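Probable 2-phosphosulfolactate phosphatase (Clostridium acetobutylicum, PDB 1VR0) probably catalyses the magnesium-dependent hydrolysis of (2R)-O-phospho-3-sulfolactate to (2R)-3-sulfolactate and phosphate. Local coordinates at residues 18-21 against 22-25; 94-97 against 98-101; 132-135 against 136-139; 161-165 against 166-170; 231-234 against 235-238. All blocks are in the same frame, centred on the assembly; numbering follows the deposited sequence.

Interaction 1 (18-21 against 22-25); sequences IISA and DDIK
The CG2 methyl of I18 lies against the peptide that leaves D23, 3.7 Å from D23 O. The same methyl meets I24 CG1, with 4.1 Å between I18 CG2 and I24 CG1, and the two isoleucines pack together and against V153 and V155 of strand 152-156. S20 organises the polar half. Its OG gives its proton to D23 OD2 at 3.0 Å, reaching the oxygen from above the carboxylate plane, 42° out of it. The same OG takes the N-H of D22, again with 3.0 Å from S20 OG to D22 N, which makes an ST turn. The chain is closed a second time where D23 N binds S20 O at 2.9 Å, and the backbone angles of A21 and D22 are those of a type I turn. A small A21 suits the outside of this bend. I19 places CG1 between its backbone N and carbonyl carbon (chi1 60°), which brings I19 CD1 to 3.6 Å from D23 OD2 and lays hydrocarbon beside the acceptor. The carboxylate of D22 forms a salt bridge with R119, and D22 O takes K25 NZ of the second subunit. The turn follows strand 13-18 directly and, through D22 O, carries part of the dimer contact. With a serine hydroxyl that both donates and accepts, the buried carboxylate of D23 is tied to the turn of which D23 is the last residue.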
loop_
_atom_site.group_PDB
_atom_site.type_symbol
_atom_site.label_atom_id
_atom_site.label_comp_id
_atom_site.label_asym_id
_atom_site.label_seq_id
_atom_site.Cartn_x
_atom_site.Cartn_y
_atom_site.Cartn_z
ATOM N N ILE A 18 5.244 5.090 -0.868
ATOM C CA ILE A 18 3.898 5.558 -0.670
ATOM C C ILE A 18 3.112 5.102 -1.906
ATOM O O ILE A 18 3.572 5.255 -3.033
ATOM C CB ILE A 18 3.894 7.040 -0.542
ATOM C CG1 ILE A 18 4.523 7.414 0.804
ATOM C CG2 ILE A 18 2.490 7.569 -0.684
ATOM C CD1 ILE A 18 4.747 8.898 1.024
ATOM N N ILE A 19 1.927 4.558 -1.686
ATOM C CA ILE A 19 1.222 3.833 -2.718
ATOM C C ILE A 19 0.336 4.691 -3.651
ATOM O O ILE A 19 -0.129 4.164 -4.663
ATOM C CB ILE A 19 0.353 2.720 -2.114
ATOM C CG1 ILE A 19 -0.697 3.311 -1.153
ATOM C CG2 ILE A 19 1.228 1.707 -1.392
ATOM C CD1 ILE A 19 -1.955 2.422 -1.013
ATOM N N SER A 20 0.102 5.966 -3.327
ATOM C CA SER A 20 -0.729 6.800 -4.182
ATOM C C SER A 20 -0.681 8.255 -3.759
ATOM O O SER A 20 -0.396 8.552 -2.609
ATOM C CB SER A 20 -2.195 6.328 -4.150
ATOM O OG SER A 20 -3.015 7.175 -3.346
ATOM N N ALA A 21 -1.018 9.145 -4.690
ATOM C CA ALA A 21 -1.131 10.586 -4.412
ATOM C C ALA A 21 -2.081 10.929 -3.248
ATOM O O ALA A 21 -1.861 11.915 -2.552
ATOM C CB ALA A 21 -1.559 11.328 -5.684
ATOM N N ASP A 22 -3.109 10.114 -3.043
ATOM C CA ASP A 22 -4.049 10.294 -1.932
ATOM C C ASP A 22 -3.592 9.658 -0.632
ATOM O O ASP A 22 -4.297 9.740 0.368
ATOM C CB ASP A 22 -5.428 9.733 -2.298
ATOM C CG ASP A 22 -6.155 10.590 -3.320
ATOM O OD1 ASP A 22 -6.014 11.821 -3.301
ATOM O OD2 ASP A 22 -6.890 10.069 -4.167
ATOM N N ASP A 23 -2.416 9.035 -0.633
ATOM C CA ASP A 23 -1.871 8.432 0.586
ATOM C C ASP A 23 -0.572 9.084 1.066
ATOM O O ASP A 23 0.080 8.573 1.964
ATOM C CB ASP A 23 -1.710 6.941 0.380
ATOM C CG ASP A 23 -3.047 6.245 0.282
ATOM O OD1 ASP A 23 -3.793 6.309 1.305
ATOM O OD2 ASP A 23 -3.372 5.690 -0.816
ATOM N N ILE A 24 -0.232 10.250 0.531
ATOM C CA ILE A 24 0.929 10.965 1.003
ATOM C C ILE A 24 0.645 11.586 2.370
ATOM O O ILE A 24 -0.382 12.204 2.572
ATOM C CB ILE A 24 1.289 12.081 0.070
ATOM C CG1 ILE A 24 1.751 11.534 -1.251
ATOM C CG2 ILE A 24 2.393 12.928 0.639
ATOM C CD1 ILE A 24 1.857 12.576 -2.290
ATOM N N LYS A 25 1.553 11.409 3.311
ATOM C CA LYS A 25 1.480 12.101 4.591
ATOM C C LYS A 25 2.806 12.818 4.703
ATOM O O LYS A 25 3.852 12.212 4.463
ATOM C CB LYS A 25 1.264 11.106 5.741
ATOM C CG LYS A 25 -0.116 10.409 5.754
ATOM C CD LYS A 25 0.025 8.955 6.278
ATOM C CE LYS A 25 -1.322 8.183 6.506
ATOM N NZ LYS A 25 -1.942 8.503 7.830
#

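Interaction 2 (94-97 against 98-101); sequences SNSP and MEYT. With 3SL ((2R)-3-sulfolactic acid), chain E.
E99 and Y100 reach back from the turn along separate paths to grip the backbone of S94 and S96. The glutamate CG sits between its own backbone N and carbonyl carbon (chi1 71°), and beyond it the chain runs extended, laying the carboxylate alongside the 94-96 backbone. There E99 OE2 accepts the N-H of S96 at 3.2 Å through its anti lone pair, the one turned away from OE1. The S94 N-H adds a weak second bond to the same oxygen, so one carboxylate oxygen gathers two amides.

Y100 turns its ring edge to the chain instead: S94 O and P97 O both lie near the ring plane. Its OH donates to S94 O over a very short 2.5 Å, a length to be read with caution. The chain here makes a short 3-10 turn, entered through P97, whose ring-restricted phi suits such a start. Y100 N closes it on P97 O at 3.2 Å, with the donor above the carbonyl plane. S96 OG takes the N-H of M98 at 3.3 Å in an ST turn and is also bonded to D225. M98, here selenomethionine, folds at chi2 and chi3 and packs on helix 223-229.

N95 faces the other way, into the sulfolactate pocket. With CG anti to the backbone N (chi1 -152°), its amide ND2 reaches the sulfonate oxygen O3S of the ligand at 2.9 Å. R41 NH1 binds the same ligand, while V45 and M112 pack against the N95 side chain.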
loop_
_atom_site.group_PDB
_atom_site.type_symbol
_atom_site.label_atom_id
_atom_site.label_comp_id
_atom_site.label_asym_id
_atom_site.label_seq_id
_atom_site.Cartn_x
_atom_site.Cartn_y
_atom_site.Cartn_z
ATOM N N SER A 94 -0.749 16.267 -25.783
ATOM C CA SER A 94 -1.467 15.357 -24.927
ATOM C C SER A 94 -0.453 14.853 -23.932
ATOM O O SER A 94 0.428 15.619 -23.558
ATOM C CB SER A 94 -2.109 14.290 -25.813
ATOM O OG SER A 94 -2.233 13.078 -25.157
ATOM N N ASN A 95 -0.584 13.612 -23.468
ATOM C CA ASN A 95 0.345 13.060 -22.477
ATOM C C ASN A 95 1.112 11.825 -22.994
ATOM O O ASN A 95 1.525 10.958 -22.234
ATOM C CB ASN A 95 -0.374 12.774 -21.143
ATOM C CG ASN A 95 0.561 12.859 -19.985
ATOM O OD1 ASN A 95 1.294 13.830 -19.874
ATOM N ND2 ASN A 95 0.604 11.840 -19.150
ATOM N N SER A 96 1.330 11.801 -24.302
ATOM C CA SER A 96 2.155 10.785 -24.935
ATOM C C SER A 96 3.575 11.272 -24.981
ATOM O O SER A 96 3.818 12.320 -25.521
ATOM C CB SER A 96 1.706 10.544 -26.366
ATOM O OG SER A 96 2.704 9.800 -27.014
ATOM N N PRO A 97 4.522 10.508 -24.434
ATOM C CA PRO A 97 5.926 10.905 -24.546
ATOM C C PRO A 97 6.447 11.116 -25.969
ATOM O O PRO A 97 7.325 11.968 -26.141
ATOM C CB PRO A 97 6.684 9.754 -23.862
ATOM C CG PRO A 97 5.740 9.135 -22.993
ATOM C CD PRO A 97 4.378 9.273 -23.657
HETATM N N MSE A 98 5.907 10.414 -26.974
HETATM C CA MSE A 98 6.395 10.566 -28.362
HETATM C C MSE A 98 6.180 11.900 -28.985
HETATM O O MSE A 98 6.882 12.239 -29.923
HETATM C CB MSE A 98 5.785 9.561 -29.328
HETATM C CG MSE A 98 6.670 8.349 -29.476
HETATM SE SE MSE A 98 6.410 7.267 -27.873
HETATM C CE MSE A 98 4.747 6.262 -28.656
ATOM N N GLU A 99 5.187 12.636 -28.520
ATOM C CA GLU A 99 4.896 13.908 -29.135
ATOM C C GLU A 99 5.810 15.037 -28.637
ATOM O O GLU A 99 5.854 16.103 -29.256
ATOM C CB GLU A 99 3.390 14.220 -29.091
ATOM C CG GLU A 99 2.745 14.555 -27.769
ATOM C CD GLU A 99 1.213 14.302 -27.790
ATOM O OE1 GLU A 99 0.505 14.746 -28.716
ATOM O OE2 GLU A 99 0.708 13.641 -26.857
ATOM N N TYR A 100 6.614 14.757 -27.604
ATOM C CA TYR A 100 7.569 15.718 -27.059
ATOM C C TYR A 100 8.955 15.491 -27.615
ATOM O O TYR A 100 9.927 15.296 -26.867
ATOM C CB TYR A 100 7.570 15.675 -25.525
ATOM C CG TYR A 100 6.222 16.013 -24.964
ATOM C CD1 TYR A 100 5.884 17.333 -24.701
ATOM C CD2 TYR A 100 5.254 15.015 -24.735
ATOM C CE1 TYR A 100 4.626 17.671 -24.194
ATOM C CE2 TYR A 100 3.997 15.344 -24.243
ATOM C CZ TYR A 100 3.692 16.684 -23.973
ATOM O OH TYR A 100 2.456 17.077 -23.513
ATOM N N THR A 101 9.032 15.544 -28.939
ATOM C CA THR A 101 10.295 15.459 -29.664
ATOM C C THR A 101 11.126 16.711 -29.459
ATOM O O THR A 101 10.591 17.767 -29.116
ATOM C CB THR A 101 10.074 15.307 -31.203
ATOM O OG1 THR A 101 9.509 16.512 -31.758
ATOM C CG2 THR A 101 9.200 14.153 -31.511
HETATM O O11 3SL E . -6.379 7.942 -16.591
HETATM C C1 3SL E . -5.576 7.893 -17.545
HETATM O O12 3SL E . -5.675 7.127 -18.536
HETATM C C2 3SL E . -4.427 8.825 -17.474
HETATM O O2 3SL E . -3.983 8.839 -16.120
HETATM C C3 3SL E . -3.377 8.335 -18.451
HETATM S S 3SL E . -1.942 9.154 -18.280
HETATM O O3S 3SL E . -1.832 10.188 -19.324
HETATM O O1S 3SL E . -1.636 9.585 -16.873
HETATM O O2S 3SL E . -0.870 8.234 -18.680
#

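Interaction 3 (132-135 against 136-139); sequences IGSV and LNGE
L136 is the second residue of the type I beta turn V135 to G138, which carries the chain from strand 129-133 into helix 138-148. Its CB comes to 3.5 Å from S134 OG, and the leucine is an apolar side chain suited to this buried place against T48 of helix 42-51 and I234.

N137 comes next, at the N-cap position, yet its side chain makes no capping bond. It folds back along the strand end, with CG held between its own backbone N and carbonyl carbon (chi1 72°), and an amide serves well here because it can donate with one end and accept with the other. N137 ND2 donates to I132 O at 3.1 Å along a nearly straight line, 170° at the hydrogen, with the acceptor close to the plane of the amide. The same nitrogen has a second partner in L237 O. N137 OD1 takes the N-H of S134 at 3.0 Å, a weak, bent bond, and S134 OG lies equally close to it, although the hydroxyl proton could also go to T47. These partners fix the amide's rotation and satisfy its buried polar atoms. The N-H of N137 makes a weak bond to S134 O.

G138 begins the helix and has no side chain to crowd S134 O and V135 O, which lie close by. Its N-H closes the turn weakly, with 3.4 Å between G138 N and V135 O, though the bond is almost straight at 168°.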
loop_
_atom_site.group_PDB
_atom_site.type_symbol
_atom_site.label_atom_id
_atom_site.label_comp_id
_atom_site.label_asym_id
_atom_site.label_seq_id
_atom_site.Cartn_x
_atom_site.Cartn_y
_atom_site.Cartn_z
ATOM N N ILE A 132 12.278 13.042 -10.284
ATOM C CA ILE A 132 11.251 12.509 -11.160
ATOM C C ILE A 132 11.766 11.219 -11.731
ATOM O O ILE A 132 12.804 11.213 -12.362
ATOM C CB ILE A 132 10.923 13.462 -12.313
ATOM C CG1 ILE A 132 10.462 14.826 -11.770
ATOM C CG2 ILE A 132 9.885 12.836 -13.194
ATOM C CD1 ILE A 132 9.311 14.768 -10.746
ATOM N N GLY A 133 11.036 10.130 -11.501
ATOM C CA GLY A 133 11.492 8.818 -11.910
ATOM C C GLY A 133 10.524 8.063 -12.781
ATOM O O GLY A 133 9.317 8.300 -12.772
ATOM N N SER A 134 11.082 7.142 -13.552
ATOM C CA SER A 134 10.319 6.353 -14.515
ATOM C C SER A 134 11.181 5.165 -14.835
ATOM O O SER A 134 12.363 5.117 -14.433
ATOM C CB SER A 134 10.071 7.180 -15.780
ATOM O OG SER A 134 11.296 7.555 -16.436
ATOM N N VAL A 135 10.643 4.234 -15.607
ATOM C CA VAL A 135 11.479 3.127 -16.108
ATOM C C VAL A 135 12.625 3.654 -16.956
ATOM O O VAL A 135 13.747 3.142 -16.905
ATOM C CB VAL A 135 10.645 2.081 -16.920
ATOM C CG1 VAL A 135 11.501 0.894 -17.353
ATOM C CG2 VAL A 135 9.521 1.571 -16.087
ATOM N N LEU A 136 12.327 4.681 -17.736
ATOM C CA LEU A 136 13.281 5.224 -18.708
ATOM C C LEU A 136 14.550 5.741 -18.059
ATOM O O LEU A 136 15.607 5.622 -18.647
ATOM C CB LEU A 136 12.639 6.375 -19.476
ATOM C CG LEU A 136 11.364 6.076 -20.243
ATOM C CD1 LEU A 136 10.626 7.381 -20.525
ATOM C CD2 LEU A 136 11.710 5.318 -21.505
ATOM N N ASN A 137 14.442 6.342 -16.870
ATOM C CA ASN A 137 15.621 6.864 -16.167
ATOM C C ASN A 137 15.895 6.213 -14.809
ATOM O O ASN A 137 16.577 6.789 -13.961
ATOM C CB ASN A 137 15.552 8.394 -16.048
ATOM C CG ASN A 137 14.511 8.871 -15.064
ATOM O OD1 ASN A 137 13.646 8.114 -14.654
ATOM N ND2 ASN A 137 14.599 10.131 -14.676
ATOM N N GLY A 138 15.405 4.991 -14.639
ATOM C CA GLY A 138 15.528 4.255 -13.380
ATOM C C GLY A 138 16.943 4.139 -12.862
ATOM O O GLY A 138 17.207 4.500 -11.727
ATOM N N GLU A 139 17.863 3.680 -13.700
ATOM C CA GLU A 139 19.254 3.563 -13.287
ATOM C C GLU A 139 19.827 4.918 -12.853
ATOM O O GLU A 139 20.498 5.027 -11.814
ATOM C CB GLU A 139 20.119 2.975 -14.414
ATOM C CG GLU A 139 19.835 1.517 -14.783
ATOM C CD GLU A 139 20.491 0.484 -13.845
ATOM O OE1 GLU A 139 21.252 0.851 -12.937
ATOM O OE2 GLU A 139 20.262 -0.727 -14.020
#

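Interaction 4 (161-165 against 166-170); sequences GEFSI and DDFIC. With MG (magnesium ion), chain D.
The backbone makes the first turn of helix 165-181, with F168 N bonded to S164 O at 3.1 Å and I169 N to I165 O at 2.9 Å. S164 holds the N-cap position, but its OG leaves the capping role aside and donates to D166 OD1 at 2.6 Å, on the syn side of the carboxylate. D166 swings into reach because its CG lies between backbone N and carbonyl carbon (chi1 48°).

On another side of the turn F163 sets its CZ over the centre of the F168 ring, 3.4 Å above the plane. The two planes meet obliquely at 41°, and the apolar rings suit this buried place, where T193 of the second subunit packs on both.

The helix start also builds the metal site. D38 and G158 supply protein oxygens to the magnesium ion, two waters bind it, and D167 contributes OD2. M39 N bonds the other oxygen, D167 OD1, and so helps hold the carboxylate in place. One magnesium-bound water donates to D167 OD1 and to D166 OD2, each at 2.7 Å, leaving D166 in the second shell. D167 OD2 itself stands 2.4 Å from the magnesium.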
loop_
_atom_site.group_PDB
_atom_site.type_symbol
_atom_site.label_atom_id
_atom_site.label_comp_id
_atom_site.label_asym_id
_atom_site.label_seq_id
_atom_site.Cartn_x
_atom_site.Cartn_y
_atom_site.Cartn_z
ATOM N N GLY A 161 -5.992 7.955 -7.001
ATOM C CA GLY A 161 -5.806 7.716 -5.577
ATOM C C GLY A 161 -5.742 6.272 -5.119
ATOM O O GLY A 161 -6.069 5.979 -3.977
ATOM N N GLU A 162 -5.315 5.376 -5.990
ATOM C CA GLU A 162 -5.198 3.992 -5.643
ATOM C C GLU A 162 -3.868 3.389 -6.058
ATOM O O GLU A 162 -3.285 3.711 -7.086
ATOM C CB GLU A 162 -6.312 3.177 -6.293
ATOM C CG GLU A 162 -7.651 3.909 -6.298
ATOM C CD GLU A 162 -8.803 3.113 -5.710
ATOM O OE1 GLU A 162 -9.051 1.941 -6.138
ATOM O OE2 GLU A 162 -9.496 3.699 -4.835
ATOM N N PHE A 163 -3.427 2.475 -5.225
ATOM C CA PHE A 163 -2.332 1.608 -5.528
ATOM C C PHE A 163 -2.451 1.140 -6.973
ATOM O O PHE A 163 -3.493 0.596 -7.367
ATOM C CB PHE A 163 -2.435 0.423 -4.534
ATOM C CG PHE A 163 -1.312 -0.533 -4.595
ATOM C CD1 PHE A 163 -1.113 -1.325 -5.709
ATOM C CD2 PHE A 163 -0.490 -0.698 -3.515
ATOM C CE1 PHE A 163 -0.089 -2.253 -5.758
ATOM C CE2 PHE A 163 0.541 -1.630 -3.544
ATOM C CZ PHE A 163 0.732 -2.410 -4.679
ATOM N N SER A 164 -1.373 1.310 -7.739
ATOM C CA SER A 164 -1.325 0.891 -9.135
ATOM C C SER A 164 -0.072 0.070 -9.390
ATOM O O SER A 164 1.050 0.480 -9.066
ATOM C CB SER A 164 -1.340 2.104 -10.043
ATOM O OG SER A 164 -1.897 1.774 -11.299
ATOM N N ILE A 165 -0.279 -1.103 -9.976
ATOM C CA ILE A 165 0.809 -2.042 -10.270
ATOM C C ILE A 165 1.937 -1.466 -11.128
ATOM O O ILE A 165 3.094 -1.795 -10.907
ATOM C CB ILE A 165 0.249 -3.340 -10.887
ATOM C CG1 ILE A 165 -0.201 -4.267 -9.751
ATOM C CG2 ILE A 165 1.277 -4.021 -11.758
ATOM C CD1 ILE A 165 -0.982 -5.479 -10.166
ATOM N N ASP A 166 1.611 -0.613 -12.096
ATOM C CA ASP A 166 2.666 0.018 -12.940
ATOM C C ASP A 166 3.631 0.834 -12.066
ATOM O O ASP A 166 4.858 0.643 -12.116
ATOM C CB ASP A 166 2.072 0.898 -14.072
ATOM C CG ASP A 166 0.992 1.867 -13.588
ATOM O OD1 ASP A 166 0.462 1.727 -12.468
ATOM O OD2 ASP A 166 0.646 2.783 -14.339
ATOM N N ASP A 167 3.096 1.726 -11.241
ATOM C CA ASP A 167 3.969 2.578 -10.452
ATOM C C ASP A 167 4.734 1.732 -9.421
ATOM O O ASP A 167 5.856 2.020 -9.098
ATOM C CB ASP A 167 3.178 3.733 -9.788
ATOM C CG ASP A 167 2.626 4.732 -10.824
ATOM O OD1 ASP A 167 3.242 4.849 -11.884
ATOM O OD2 ASP A 167 1.596 5.395 -10.604
ATOM N N PHE A 168 4.116 0.674 -8.932
ATOM C CA PHE A 168 4.685 -0.147 -7.886
ATOM C C PHE A 168 5.867 -0.950 -8.414
ATOM O O PHE A 168 6.922 -1.004 -7.770
ATOM C CB PHE A 168 3.605 -1.076 -7.349
ATOM C CG PHE A 168 3.953 -1.790 -6.043
ATOM C CD1 PHE A 168 4.017 -1.093 -4.848
ATOM C CD2 PHE A 168 4.123 -3.174 -6.008
ATOM C CE1 PHE A 168 4.303 -1.756 -3.642
ATOM C CE2 PHE A 168 4.399 -3.825 -4.814
ATOM C CZ PHE A 168 4.480 -3.111 -3.627
ATOM N N ILE A 169 5.718 -1.570 -9.590
ATOM C CA ILE A 169 6.810 -2.374 -10.119
ATOM C C ILE A 169 7.970 -1.478 -10.524
ATOM O O ILE A 169 9.140 -1.849 -10.405
ATOM C CB ILE A 169 6.363 -3.293 -11.279
ATOM C CG1 ILE A 169 7.487 -4.293 -11.626
ATOM C CG2 ILE A 169 5.932 -2.515 -12.499
ATOM C CD1 ILE A 169 7.010 -5.524 -12.451
ATOM N N CYS A 170 7.637 -0.289 -11.015
ATOM C CA CYS A 170 8.641 0.680 -11.400
ATOM C C CYS A 170 9.413 1.114 -10.165
ATOM O O CYS A 170 10.616 1.227 -10.231
ATOM C CB CYS A 170 7.985 1.879 -12.058
ATOM S SG CYS A 170 9.209 3.065 -12.671
HETATM MG MG MG D . 0.132 6.304 -12.230
HETATM O O HOH W 1 1.604 5.256 -14.015
HETATM O O HOH W 2 -1.381 4.631 -13.254
#

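Interaction 5 (231-234 against 235-238); sequences KKDI and VKLV
D233 and K236 clasp each other across a bend in the loop that links helix 223-229 to strand 240-242, and the bonds between them are short. K236 NZ makes a salt bridge to D233 OD1 at 2.7 Å, approaching from above the carboxylate plane, 46° out of it. The same ammonium also donates to D233 O at 3.2 Å, so it spans the side chain and the backbone of a single residue. To get there the lysine bends early, at chi2 (-50°), and then runs out straight, its long flexible chain suiting it to curl back over the turn. D233 has a left-handed backbone conformation, with CG anti to its own N (chi1 -172°), which carries the carboxylate over to the lysine, while Y173 and E139 pack nearby.

V235 is closely packed too: it lies on the buried side of the loop, where its beta-branched shape fits against T47 and N51 of helix 42-51. The looser side faces solvent. There I234, which also touches L136, is exposed and passes V235 obliquely, with I234 CG1 4.1 Å from V235 CG2. The side chain of K236 is likewise exposed, even though its ammonium is firmly bonded.

Water joins the two halves: one molecule donates to D233 OD1 at 2.6 Å and to V235 O at 2.7 Å, bridging side chain and backbone.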
loop_
_atom_site.group_PDB
_atom_site.type_symbol
_atom_site.label_atom_id
_atom_site.label_comp_id
_atom_site.label_asym_id
_atom_site.label_seq_id
_atom_site.Cartn_x
_atom_site.Cartn_y
_atom_site.Cartn_z
ATOM N N LYS A 231 10.660 0.763 -21.601
ATOM C CA LYS A 231 12.072 0.675 -21.964
ATOM C C LYS A 231 12.973 1.152 -20.818
ATOM O O LYS A 231 12.801 2.236 -20.262
ATOM C CB LYS A 231 12.341 1.442 -23.267
ATOM C CG LYS A 231 11.444 0.961 -24.413
ATOM C CD LYS A 231 12.155 0.626 -25.714
ATOM C CE LYS A 231 11.522 -0.680 -26.348
ATOM N NZ LYS A 231 12.320 -1.328 -27.463
ATOM N N LYS A 232 13.925 0.311 -20.457
ATOM C CA LYS A 232 14.847 0.581 -19.347
ATOM C C LYS A 232 15.980 1.512 -19.737
ATOM O O LYS A 232 16.543 1.370 -20.801
ATOM C CB LYS A 232 15.481 -0.738 -18.826
ATOM C CG LYS A 232 14.521 -1.669 -18.070
ATOM C CD LYS A 232 15.185 -2.986 -17.698
ATOM C CE LYS A 232 14.395 -3.707 -16.650
ATOM N NZ LYS A 232 14.855 -5.111 -16.563
ATOM N N ASP A 233 16.310 2.467 -18.873
ATOM C CA ASP A 233 17.637 3.107 -18.915
ATOM C C ASP A 233 17.983 3.714 -20.250
ATOM O O ASP A 233 19.117 3.602 -20.709
ATOM C CB ASP A 233 18.704 2.072 -18.533
ATOM C CG ASP A 233 20.098 2.674 -18.356
ATOM O OD1 ASP A 233 20.275 3.792 -17.789
ATOM O OD2 ASP A 233 21.055 2.000 -18.793
ATOM N N ILE A 234 17.019 4.352 -20.897
ATOM C CA ILE A 234 17.325 5.081 -22.116
ATOM C C ILE A 234 17.514 6.572 -21.847
ATOM O O ILE A 234 18.016 7.292 -22.692
ATOM C CB ILE A 234 16.309 4.843 -23.260
ATOM C CG1 ILE A 234 14.947 5.461 -22.976
ATOM C CG2 ILE A 234 16.161 3.349 -23.563
ATOM C CD1 ILE A 234 14.021 5.302 -24.194
ATOM N N VAL A 235 17.153 7.040 -20.673
ATOM C CA VAL A 235 17.410 8.436 -20.326
ATOM C C VAL A 235 18.350 8.502 -19.119
ATOM O O VAL A 235 18.125 7.811 -18.127
ATOM C CB VAL A 235 16.081 9.169 -20.066
ATOM C CG1 VAL A 235 16.329 10.567 -19.504
ATOM C CG2 VAL A 235 15.245 9.204 -21.378
ATOM N N LYS A 236 19.413 9.296 -19.231
ATOM C CA LYS A 236 20.455 9.429 -18.184
ATOM C C LYS A 236 20.251 10.661 -17.308
ATOM O O LYS A 236 21.063 10.974 -16.462
ATOM C CB LYS A 236 21.852 9.509 -18.814
ATOM C CG LYS A 236 22.197 8.382 -19.804
ATOM C CD LYS A 236 21.917 6.973 -19.241
ATOM C CE LYS A 236 22.130 5.895 -20.338
ATOM N NZ LYS A 236 21.999 4.527 -19.778
ATOM N N LEU A 237 19.137 11.325 -17.507
ATOM C CA LEU A 237 18.804 12.565 -16.835
ATOM C C LEU A 237 17.855 12.295 -15.665
ATOM O O LEU A 237 16.946 11.442 -15.772
ATOM C CB LEU A 237 18.048 13.414 -17.835
ATOM C CG LEU A 237 18.306 14.880 -17.812
ATOM C CD1 LEU A 237 19.659 15.144 -18.428
ATOM C CD2 LEU A 237 17.168 15.510 -18.599
ATOM N N VAL A 238 18.044 13.035 -14.571
ATOM C CA VAL A 238 17.135 12.960 -13.447
ATOM C C VAL A 238 16.490 14.293 -13.172
ATOM O O VAL A 238 17.012 15.092 -12.425
ATOM C CB VAL A 238 17.848 12.513 -12.194
ATOM C CG1 VAL A 238 16.847 12.386 -11.050
ATOM C CG2 VAL A 238 18.554 11.180 -12.439
HETATM O O HOH W 3 18.769 5.637 -16.693
#

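Overall arrangement
From the N terminus, interaction 1 turns the chain after strand 13-18, interaction 2 rounds the loop before helix 102-105, interaction 3 links strand 129-133 to its helix, interaction 4 starts helix 165-181, and interaction 5 bends the loop before strand 240-242. Each closes before the next opens, so none nest or cross. In space four of them form a connected run: 18-25 packs on 161-163, and both reach the second subunit; C170 touches S134 and V135; and L136 and N137 meet V235 and L237, joining interactions 3 and 5 with centres about 6 Å apart. Interaction 2 stands apart, across the chain's centre from interaction 1, and offers N95 to the ligand while interaction 4 supplies D167 to the magnesium ion.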